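Local structure of betaine aldehyde dehydrogenase (Staphylococcus aureus subsp. aureus COL, 4QTO) at residues 185-190 with 201-206; 215-220 with 230-235; 172-177 with 498-503. The protein probably catalyses the NAD-dependent oxidation of betaine aldehyde to glycine betaine. One frame throughout, in Å; residues are numbered along the deposited sequence.

Contact 1: residues 185-190 with 201-206; sequences LQASWK and LVMKPS
Met203 reaches from a strand onto Ala187 and Lys190 of a helix, within a beta-alpha-beta crossover of the Rossmann-like domain of this aldehyde dehydrogenase. Strand 162-177 leads into helix 183-197, which returns to the parallel strand 200-204, and the methionine fills the space between helix and sheet. Its CB and CG carry the chain off the strand without a close approach to segment 185-190. CG lies anti to the backbone N (chi1 175°), and chi2 continues the extension, which brings the sulfur to the helix: SD rests on Ala187 CB at 3.7 Å. The chain then bends at SD (chi3 -75°), turning the methyl alongside the helical backbone. There Met203 CE lies 3.8 Å from both Ala187 CA and Ala187 O, and 4.2 Å from Lys190 CB. Ala187 O takes its bond from Lys190 N at 3.1 Å; the methyl merely packs beside it. Thr213 and Phe217 of helix 211-223 also touch Met203, placing the side chain in a layer shared by two helices.

Lys190 offers only the root of its side chain to Met203. Its remaining length runs away from the strand, and the ammonium group is held by a salt bridge to Glu491 and by hydrogen bonds to the hydroxyls of Ser254 and Thr256. On another side of the helix Ser188 faces away from the strand toward helix 126-146, and its hydroxyl turns back on the preceding turn. Leu185 O thereby receives two donors, Ser188 OG at 2.7 Å and Trp189 N at 3.2 Å.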
loop_
_atom_site.group_PDB
_atom_site.type_symbol
_atom_site.label_atom_id
_atom_site.label_comp_id
_atom_site.label_asym_id
_atom_site.label_seq_id
_atom_site.Cartn_x
_atom_site.Cartn_y
_atom_site.Cartn_z
ATOM N N LEU A 185 17.620 16.419 -16.774
ATOM C CA LEU A 185 16.327 15.913 -16.356
ATOM C C LEU A 185 16.374 14.391 -16.264
ATOM O O LEU A 185 15.983 13.802 -15.244
ATOM C CB LEU A 185 15.241 16.333 -17.326
ATOM C CG LEU A 185 13.842 15.832 -17.022
ATOM C CD1 LEU A 185 13.325 16.458 -15.715
ATOM C CD2 LEU A 185 12.931 16.162 -18.209
ATOM N N GLN A 186 16.882 13.732 -17.311
ATOM C CA GLN A 186 16.924 12.273 -17.303
ATOM C C GLN A 186 17.914 11.765 -16.261
ATOM O O GLN A 186 17.675 10.729 -15.653
ATOM C CB GLN A 186 17.233 11.742 -18.705
ATOM C CG GLN A 186 16.156 12.087 -19.709
ATOM C CD GLN A 186 14.773 11.593 -19.323
ATOM O OE1 GLN A 186 14.525 10.387 -19.201
ATOM N NE2 GLN A 186 13.835 12.523 -19.200
ATOM N N ALA A 187 18.991 12.501 -16.027
ATOM C CA ALA A 187 19.938 12.136 -14.981
ATOM C C ALA A 187 19.230 12.146 -13.610
ATOM O O ALA A 187 19.400 11.222 -12.807
ATOM C CB ALA A 187 21.113 13.070 -14.949
ATOM N N SER A 188 18.451 13.203 -13.349
ATOM C CA SER A 188 17.753 13.326 -12.050
ATOM C C SER A 188 16.809 12.158 -11.800
ATOM O O SER A 188 16.641 11.686 -10.674
ATOM C CB SER A 188 17.002 14.651 -11.889
ATOM O OG SER A 188 15.803 14.744 -12.675
ATOM N N TRP A 189 16.157 11.679 -12.858
ATOM C CA TRP A 189 15.217 10.560 -12.724
ATOM C C TRP A 189 15.873 9.264 -12.246
ATOM O O TRP A 189 15.218 8.413 -11.644
ATOM C CB TRP A 189 14.522 10.293 -14.064
ATOM C CG TRP A 189 13.532 11.329 -14.534
ATOM C CD1 TRP A 189 13.396 12.612 -14.109
ATOM C CD2 TRP A 189 12.626 11.179 -15.641
ATOM N NE1 TRP A 189 12.414 13.243 -14.838
ATOM C CE2 TRP A 189 11.916 12.367 -15.768
ATOM C CE3 TRP A 189 12.318 10.109 -16.495
ATOM C CZ2 TRP A 189 10.949 12.552 -16.752
ATOM C CZ3 TRP A 189 11.324 10.291 -17.457
ATOM C CH2 TRP A 189 10.667 11.498 -17.562
ATOM N N LYS A 190 17.150 9.120 -12.548
ATOM C CA LYS A 190 17.940 7.979 -12.162
ATOM C C LYS A 190 18.699 8.193 -10.846
ATOM O O LYS A 190 18.669 7.326 -9.953
ATOM C CB LYS A 190 18.911 7.602 -13.302
ATOM C CG LYS A 190 18.227 7.346 -14.651
ATOM C CD LYS A 190 19.204 6.811 -15.669
ATOM C CE LYS A 190 18.648 6.715 -17.076
ATOM N NZ LYS A 190 17.488 5.820 -17.187
ATOM N N LEU A 201 26.178 4.264 -7.529
ATOM C CA LEU A 201 25.905 4.440 -8.947
ATOM C C LEU A 201 27.099 4.870 -9.763
ATOM O O LEU A 201 28.025 5.499 -9.265
ATOM C CB LEU A 201 24.773 5.466 -9.126
ATOM C CG LEU A 201 25.026 6.918 -8.668
ATOM C CD1 LEU A 201 25.628 7.724 -9.812
ATOM C CD2 LEU A 201 23.725 7.602 -8.222
ATOM N N VAL A 202 27.042 4.490 -11.031
ATOM C CA VAL A 202 28.001 4.935 -12.047
ATOM C C VAL A 202 27.173 5.462 -13.201
ATOM O O VAL A 202 26.419 4.702 -13.842
ATOM C CB VAL A 202 28.945 3.822 -12.538
ATOM C CG1 VAL A 202 29.961 4.400 -13.544
ATOM C CG2 VAL A 202 29.681 3.149 -11.395
ATOM N N MET A 203 27.304 6.755 -13.491
ATOM C CA MET A 203 26.540 7.393 -14.553
ATOM C C MET A 203 27.402 7.825 -15.700
ATOM O O MET A 203 28.541 8.272 -15.485
ATOM C CB MET A 203 25.820 8.635 -14.009
ATOM C CG MET A 203 25.095 9.423 -15.088
ATOM S SD MET A 203 23.877 10.635 -14.507
ATOM C CE MET A 203 22.565 9.522 -14.041
ATOM N N LYS A 204 26.885 7.663 -16.921
ATOM C CA LYS A 204 27.566 8.135 -18.129
ATOM C C LYS A 204 26.563 8.899 -18.957
ATOM O O LYS A 204 25.614 8.306 -19.471
ATOM C CB LYS A 204 28.151 7.002 -18.973
ATOM C CG LYS A 204 28.992 7.520 -20.155
ATOM C CD LYS A 204 29.132 6.509 -21.265
ATOM C CE LYS A 204 27.996 6.605 -22.262
ATOM N NZ LYS A 204 28.032 7.865 -23.083
ATOM N N PRO A 205 26.743 10.225 -19.090
ATOM C CA PRO A 205 25.829 11.006 -19.936
ATOM C C PRO A 205 26.163 10.821 -21.405
ATOM O O PRO A 205 27.209 10.236 -21.748
ATOM C CB PRO A 205 26.089 12.443 -19.493
ATOM C CG PRO A 205 27.541 12.428 -19.098
ATOM C CD PRO A 205 27.784 11.077 -18.489
ATOM N N SER A 206 25.288 11.305 -22.282
ATOM C CA SER A 206 25.529 11.227 -23.698
ATOM C C SER A 206 26.862 11.903 -23.982
ATOM O O SER A 206 27.157 12.977 -23.432
ATOM C CB SER A 206 24.442 11.938 -24.481
ATOM O OG SER A 206 24.781 11.908 -25.868
#

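Contact 2: residues 215-220 with 230-235; sequences RVFELM and INLILG
With chi1 at -90°, Phe217 swings its ring from helix 211-223 onto Leu232 of strand 230-232, while a bend at the far end of Met220 (chi3 -74°) folds the methionine methyl back over that same ring. This is the helix-on-strand packing of a second beta-alpha-beta crossover in the Rossmann-like domain, running from strand 200-204 through helix 211-223 to strand 230-232; helix 215-220 and strand 230-232 run roughly antiparallel.

The ring is sandwiched. Leu232 CB stands 3.6 Å from the ring centroid, only 8° off the normal, a CH-pi contact over one face. Met220 CE lies 3.6 Å above the plane on the opposite face, again over the centre, the methyl packing there from a residue one turn on in the same helix. Carbons on both faces fix the tilt of the phenyl between helix and strand. Its rim meets strand backbone: Asn231 N is at the edge, in plane, and Asn231 O approaches obliquely to 3.4 Å from Phe217 CZ. Asn231 O is also the acceptor for Met203 N of strand 200-204. Leu201 also touches the ring.

Ile230 extends the apolar patch. Its side chain slides past Phe217 in the opposite direction, with CB 3.9 Å from Phe217 CE2. Leu195 of helix 183-197 packs on both Ile230 and Met220, joining the neighbouring helix to this layer. At the extremity of the isoleucine, Ile230 CD1 abuts Met220 CB at 3.7 Å.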
loop_
_atom_site.group_PDB
_atom_site.type_symbol
_atom_site.label_atom_id
_atom_site.label_comp_id
_atom_site.label_asym_id
_atom_site.label_seq_id
_atom_site.Cartn_x
_atom_site.Cartn_y
_atom_site.Cartn_z
ATOM N N ARG A 215 28.177 19.324 -13.955
ATOM C CA ARG A 215 27.826 20.320 -12.913
ATOM C C ARG A 215 27.086 19.684 -11.756
ATOM O O ARG A 215 27.398 19.991 -10.588
ATOM C CB ARG A 215 27.032 21.489 -13.507
ATOM C CG ARG A 215 26.758 22.612 -12.532
ATOM C CD ARG A 215 28.036 23.315 -12.109
ATOM N NE ARG A 215 27.724 24.421 -11.175
ATOM C CZ ARG A 215 28.169 24.522 -9.931
ATOM N NH1 ARG A 215 29.070 23.673 -9.432
ATOM N NH2 ARG A 215 27.765 25.543 -9.183
ATOM N N VAL A 216 26.126 18.795 -12.036
ATOM C CA VAL A 216 25.372 18.184 -10.933
ATOM C C VAL A 216 26.299 17.302 -10.073
ATOM O O VAL A 216 26.096 17.216 -8.855
ATOM C CB VAL A 216 24.080 17.464 -11.376
ATOM C CG1 VAL A 216 24.375 16.095 -11.963
ATOM C CG2 VAL A 216 23.172 17.347 -10.194
ATOM N N PHE A 217 27.297 16.639 -10.684
ATOM C CA PHE A 217 28.271 15.883 -9.899
ATOM C C PHE A 217 29.067 16.816 -8.974
ATOM O O PHE A 217 29.343 16.457 -7.825
ATOM C CB PHE A 217 29.158 14.992 -10.738
ATOM C CG PHE A 217 28.580 13.625 -10.922
ATOM C CD1 PHE A 217 27.533 13.416 -11.800
ATOM C CD2 PHE A 217 29.064 12.576 -10.169
ATOM C CE1 PHE A 217 26.964 12.155 -11.916
ATOM C CE2 PHE A 217 28.522 11.304 -10.307
ATOM C CZ PHE A 217 27.480 11.098 -11.165
ATOM N N GLU A 218 29.442 17.998 -9.469
ATOM C CA GLU A 218 30.106 18.995 -8.585
ATOM C C GLU A 218 29.180 19.314 -7.401
ATOM O O GLU A 218 29.623 19.355 -6.251
ATOM C CB GLU A 218 30.432 20.279 -9.332
ATOM C CG GLU A 218 31.465 20.116 -10.451
ATOM C CD GLU A 218 31.770 21.408 -11.169
ATOM O OE1 GLU A 218 30.974 22.388 -11.038
ATOM O OE2 GLU A 218 32.819 21.451 -11.845
ATOM N N LEU A 219 27.897 19.548 -7.678
ATOM C CA LEU A 219 26.944 19.879 -6.606
ATOM C C LEU A 219 26.734 18.727 -5.615
ATOM O O LEU A 219 26.634 18.943 -4.404
ATOM C CB LEU A 219 25.609 20.352 -7.200
ATOM C CG LEU A 219 25.683 21.591 -8.084
ATOM C CD1 LEU A 219 24.331 21.880 -8.717
ATOM C CD2 LEU A 219 26.171 22.808 -7.299
ATOM N N MET A 220 26.640 17.503 -6.131
ATOM C CA MET A 220 26.518 16.330 -5.250
ATOM C C MET A 220 27.742 16.169 -4.352
ATOM O O MET A 220 27.626 15.850 -3.163
ATOM C CB MET A 220 26.262 15.071 -6.052
ATOM C CG MET A 220 24.870 15.100 -6.660
ATOM S SD MET A 220 24.396 13.491 -7.354
ATOM C CE MET A 220 25.400 13.503 -8.783
ATOM N N ILE A 230 29.000 7.665 -5.672
ATOM C CA ILE A 230 28.652 8.289 -6.947
ATOM C C ILE A 230 29.891 8.343 -7.832
ATOM O O ILE A 230 31.004 8.622 -7.366
ATOM C CB ILE A 230 28.015 9.688 -6.790
ATOM C CG1 ILE A 230 28.967 10.691 -6.129
ATOM C CG2 ILE A 230 26.718 9.569 -6.018
ATOM C CD1 ILE A 230 28.415 12.105 -6.059
ATOM N N ASN A 231 29.722 8.038 -9.114
ATOM C CA ASN A 231 30.808 8.081 -10.063
ATOM C C ASN A 231 30.255 8.529 -11.421
ATOM O O ASN A 231 29.114 8.165 -11.800
ATOM C CB ASN A 231 31.469 6.713 -10.251
ATOM C CG ASN A 231 31.874 6.051 -8.945
ATOM O OD1 ASN A 231 33.024 6.167 -8.499
ATOM N ND2 ASN A 231 30.927 5.384 -8.311
ATOM N N LEU A 232 31.057 9.300 -12.130
ATOM C CA LEU A 232 30.734 9.848 -13.434
ATOM C C LEU A 232 31.805 9.449 -14.438
ATOM O O LEU A 232 32.988 9.794 -14.277
ATOM C CB LEU A 232 30.665 11.393 -13.337
ATOM C CG LEU A 232 30.519 12.188 -14.642
ATOM C CD1 LEU A 232 29.228 11.862 -15.347
ATOM C CD2 LEU A 232 30.620 13.702 -14.403
ATOM N N ILE A 233 31.388 8.738 -15.474
ATOM C CA ILE A 233 32.248 8.375 -16.591
ATOM C C ILE A 233 31.830 9.239 -17.764
ATOM O O ILE A 233 30.629 9.477 -17.969
ATOM C CB ILE A 233 32.057 6.892 -16.939
ATOM C CG1 ILE A 233 32.602 6.014 -15.814
ATOM C CG2 ILE A 233 32.734 6.535 -18.261
ATOM C CD1 ILE A 233 34.068 6.128 -15.535
ATOM N N LEU A 234 32.793 9.683 -18.559
ATOM C CA LEU A 234 32.505 10.502 -19.705
ATOM C C LEU A 234 33.055 9.790 -20.928
ATOM O O LEU A 234 34.220 9.387 -20.934
ATOM C CB LEU A 234 33.157 11.868 -19.592
ATOM C CG LEU A 234 32.730 12.756 -18.414
ATOM C CD1 LEU A 234 33.574 14.015 -18.325
ATOM C CD2 LEU A 234 31.264 13.127 -18.485
ATOM N N GLY A 235 32.244 9.666 -21.938
ATOM C CA GLY A 235 32.769 9.079 -23.159
ATOM C C GLY A 235 31.785 8.390 -24.042
ATOM O O GLY A 235 30.623 8.324 -23.743
#

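Contact 3: residues 172-177 with 498-503; sequences GVVTQI and EEYLVS
Tyr500 pushes its ring against Val174 and Gln176 on strand 162-177, at the place where the chain, just before strand 501-509, comes back to the Rossmann-like sheet of the aldehyde dehydrogenase fold. Two kinds of contact meet around the CE2 side of the ring, the valine methyls and the glutamine nitrogen lying on opposite sides of its plane. Val174, in the deposited conformer given, puts both methyls at it: CG1 is 3.6 Å from Tyr500 CE2, and CG2 is 3.8 Å from Tyr500 CD2, with the two side chains crossing at about a right angle. Farther along the ring, Gln176 NE2 donates a hydrogen bond to Tyr500 OH over 3.2 Å. Gln176 CG is anti to the carbonyl carbon (chi1 -60°), and the extended chain beyond it carries NE2 there. The bond is bent, at 144°, and the oxygen is tilted from the amide plane. Amide and ring stand nearly perpendicular, their planes 79° apart; NE2 is also 3.5 Å from Tyr500 CE2.

The next shell fixes both partners. Gln176 NE2 makes a second, weak hydrogen bond to Lys190 O, which ties the amide to helix 183-197. Lys190, Pro193 and Ala194 of that helix touch Tyr500, as does Leu252 of strand 252-256, so the ring is wedged between helix and sheet and is buried.

Tyr500 is the third residue of a type I beta turn from Glu498 to Leu501, closed by Leu501 N to Glu498 O at 3.2 Å. Glu499 in the turn has its carboxylate bonded to the backbone N of Arg490. Farther out, strand 501-509 meets the second subunit, consistent with an oligomerisation role in this family: Ser503 OG bonds Glu495 OE2 of that subunit, and Ser503 O accepts from NH2 of its Arg490.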
loop_
_atom_site.group_PDB
_atom_site.type_symbol
_atom_site.label_atom_id
_atom_site.label_comp_id
_atom_site.label_asym_id
_atom_site.label_seq_id
_atom_site.Cartn_x
_atom_site.Cartn_y
_atom_site.Cartn_z
ATOM N N GLY A 172 21.668 -2.491 -5.248
ATOM C CA GLY A 172 23.097 -2.652 -5.180
ATOM C C GLY A 172 23.804 -1.595 -5.994
ATOM O O GLY A 172 23.613 -0.406 -5.779
ATOM N N VAL A 173 24.647 -2.055 -6.898
ATOM C CA VAL A 173 25.414 -1.207 -7.776
ATOM C C VAL A 173 24.608 -1.004 -9.056
ATOM O O VAL A 173 24.182 -1.988 -9.695
ATOM C CB VAL A 173 26.758 -1.872 -8.100
ATOM C CG1 VAL A 173 27.484 -1.125 -9.216
ATOM C CG2 VAL A 173 27.631 -1.965 -6.871
ATOM N N VAL A 174 24.425 0.257 -9.456
ATOM C CA VAL A 174 23.639 0.555 -10.635
ATOM C C VAL A 174 24.436 1.367 -11.645
ATOM O O VAL A 174 25.176 2.281 -11.254
ATOM C CB VAL A 174 22.385 1.382 -10.288
ATOM C CG1 VAL A 174 21.523 1.573 -11.537
ATOM C CG2 VAL A 174 21.596 0.713 -9.169
ATOM N N THR A 175 24.292 1.026 -12.922
ATOM C CA THR A 175 24.898 1.802 -14.009
ATOM C C THR A 175 23.737 2.557 -14.674
ATOM O O THR A 175 22.617 2.036 -14.838
ATOM C CB THR A 175 25.733 0.995 -14.976
ATOM O OG1 THR A 175 24.944 -0.041 -15.522
ATOM C CG2 THR A 175 26.961 0.435 -14.261
ATOM N N GLN A 176 24.005 3.802 -15.047
ATOM C CA GLN A 176 22.977 4.714 -15.507
ATOM C C GLN A 176 23.498 5.427 -16.750
ATOM O O GLN A 176 24.540 6.078 -16.684
ATOM C CB GLN A 176 22.627 5.706 -14.402
ATOM C CG GLN A 176 22.096 5.027 -13.137
ATOM C CD GLN A 176 21.893 5.958 -11.967
ATOM O OE1 GLN A 176 22.639 6.901 -11.764
ATOM N NE2 GLN A 176 20.873 5.660 -11.173
ATOM N N ILE A 177 22.769 5.314 -17.849
ATOM C CA ILE A 177 23.202 5.876 -19.163
ATOM C C ILE A 177 22.070 6.755 -19.655
ATOM O O ILE A 177 20.934 6.302 -19.794
ATOM C CB ILE A 177 23.524 4.750 -20.158
ATOM C CG1 ILE A 177 24.684 3.903 -19.617
ATOM C CG2 ILE A 177 23.832 5.330 -21.515
ATOM C CD1 ILE A 177 24.902 2.602 -20.374
ATOM N N GLU A 498 11.070 1.660 -6.814
ATOM C CA GLU A 498 11.147 0.199 -6.720
ATOM C C GLU A 498 12.168 -0.459 -7.636
ATOM O O GLU A 498 12.655 -1.540 -7.334
ATOM C CB GLU A 498 9.757 -0.422 -6.908
ATOM C CG GLU A 498 8.858 -0.082 -5.738
ATOM C CD GLU A 498 7.400 -0.502 -5.891
ATOM O OE1 GLU A 498 6.995 -1.008 -6.958
ATOM O OE2 GLU A 498 6.665 -0.294 -4.914
ATOM N N GLU A 499 12.534 0.200 -8.734
ATOM C CA GLU A 499 13.552 -0.332 -9.619
ATOM C C GLU A 499 14.881 -0.409 -8.864
ATOM O O GLU A 499 15.734 -1.261 -9.178
ATOM C CB GLU A 499 13.827 0.519 -10.859
ATOM C CG GLU A 499 12.637 0.695 -11.781
ATOM C CD GLU A 499 12.291 -0.528 -12.608
ATOM O OE1 GLU A 499 13.187 -1.401 -12.790
ATOM O OE2 GLU A 499 11.086 -0.602 -13.044
ATOM N N TYR A 500 15.040 0.462 -7.845
ATOM C CA TYR A 500 16.270 0.578 -7.074
ATOM C C TYR A 500 16.249 -0.198 -5.758
ATOM O O TYR A 500 17.162 -0.031 -4.929
ATOM C CB TYR A 500 16.636 2.062 -6.871
ATOM C CG TYR A 500 17.037 2.712 -8.195
ATOM C CD1 TYR A 500 16.106 3.305 -9.040
ATOM C CD2 TYR A 500 18.353 2.681 -8.616
ATOM C CE1 TYR A 500 16.475 3.798 -10.283
ATOM C CE2 TYR A 500 18.732 3.181 -9.846
ATOM C CZ TYR A 500 17.797 3.738 -10.671
ATOM O OH TYR A 500 18.165 4.230 -11.917
ATOM N N LEU A 501 15.229 -1.040 -5.580
ATOM C CA LEU A 501 15.098 -1.865 -4.408
ATOM C C LEU A 501 15.072 -3.338 -4.810
ATOM O O LEU A 501 14.729 -3.703 -5.955
ATOM C CB LEU A 501 13.782 -1.553 -3.676
ATOM C CG LEU A 501 13.717 -0.136 -3.089
ATOM C CD1 LEU A 501 12.307 0.134 -2.581
ATOM C CD2 LEU A 501 14.724 -0.003 -1.973
ATOM N N VAL A 502 15.387 -4.176 -3.829
ATOM C CA VAL A 502 15.287 -5.629 -3.985
ATOM C C VAL A 502 14.602 -6.154 -2.715
ATOM O O VAL A 502 14.842 -5.641 -1.617
ATOM C CB VAL A 502 16.645 -6.291 -4.217
ATOM C CG1 VAL A 502 17.630 -6.018 -3.091
ATOM C CG2 VAL A 502 16.478 -7.780 -4.498
ATOM N N SER A 503 13.726 -7.144 -2.886
ATOM C CA SER A 503 13.012 -7.731 -1.744
ATOM C C SER A 503 13.742 -8.951 -1.215
ATOM O O SER A 503 14.208 -9.797 -1.979
ATOM C CB SER A 503 11.625 -8.196 -2.178
ATOM O OG SER A 503 10.809 -7.108 -2.553
#

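Overall arrangement
From the N terminus, segment 172-177 is reached first, but contact 3 closes only at 498-503, some 320 residues later, bringing the chain back to the Rossmann-type sheet. Contacts 1 and 2 both nest inside that long loop and follow one another in series: 185-190 closes with 201-206 before 215-220 opens toward 230-235. Each short loop closes the helix-to-strand half of one crossover, and the strands 162-177, 200-204 and 230-232 lie side by side in that order. Contact 1 is therefore the middle member, bonded through the backbone to the strand segments of both others, whereas contacts 2 and 3 stay about 6 Å apart at their nearest atoms.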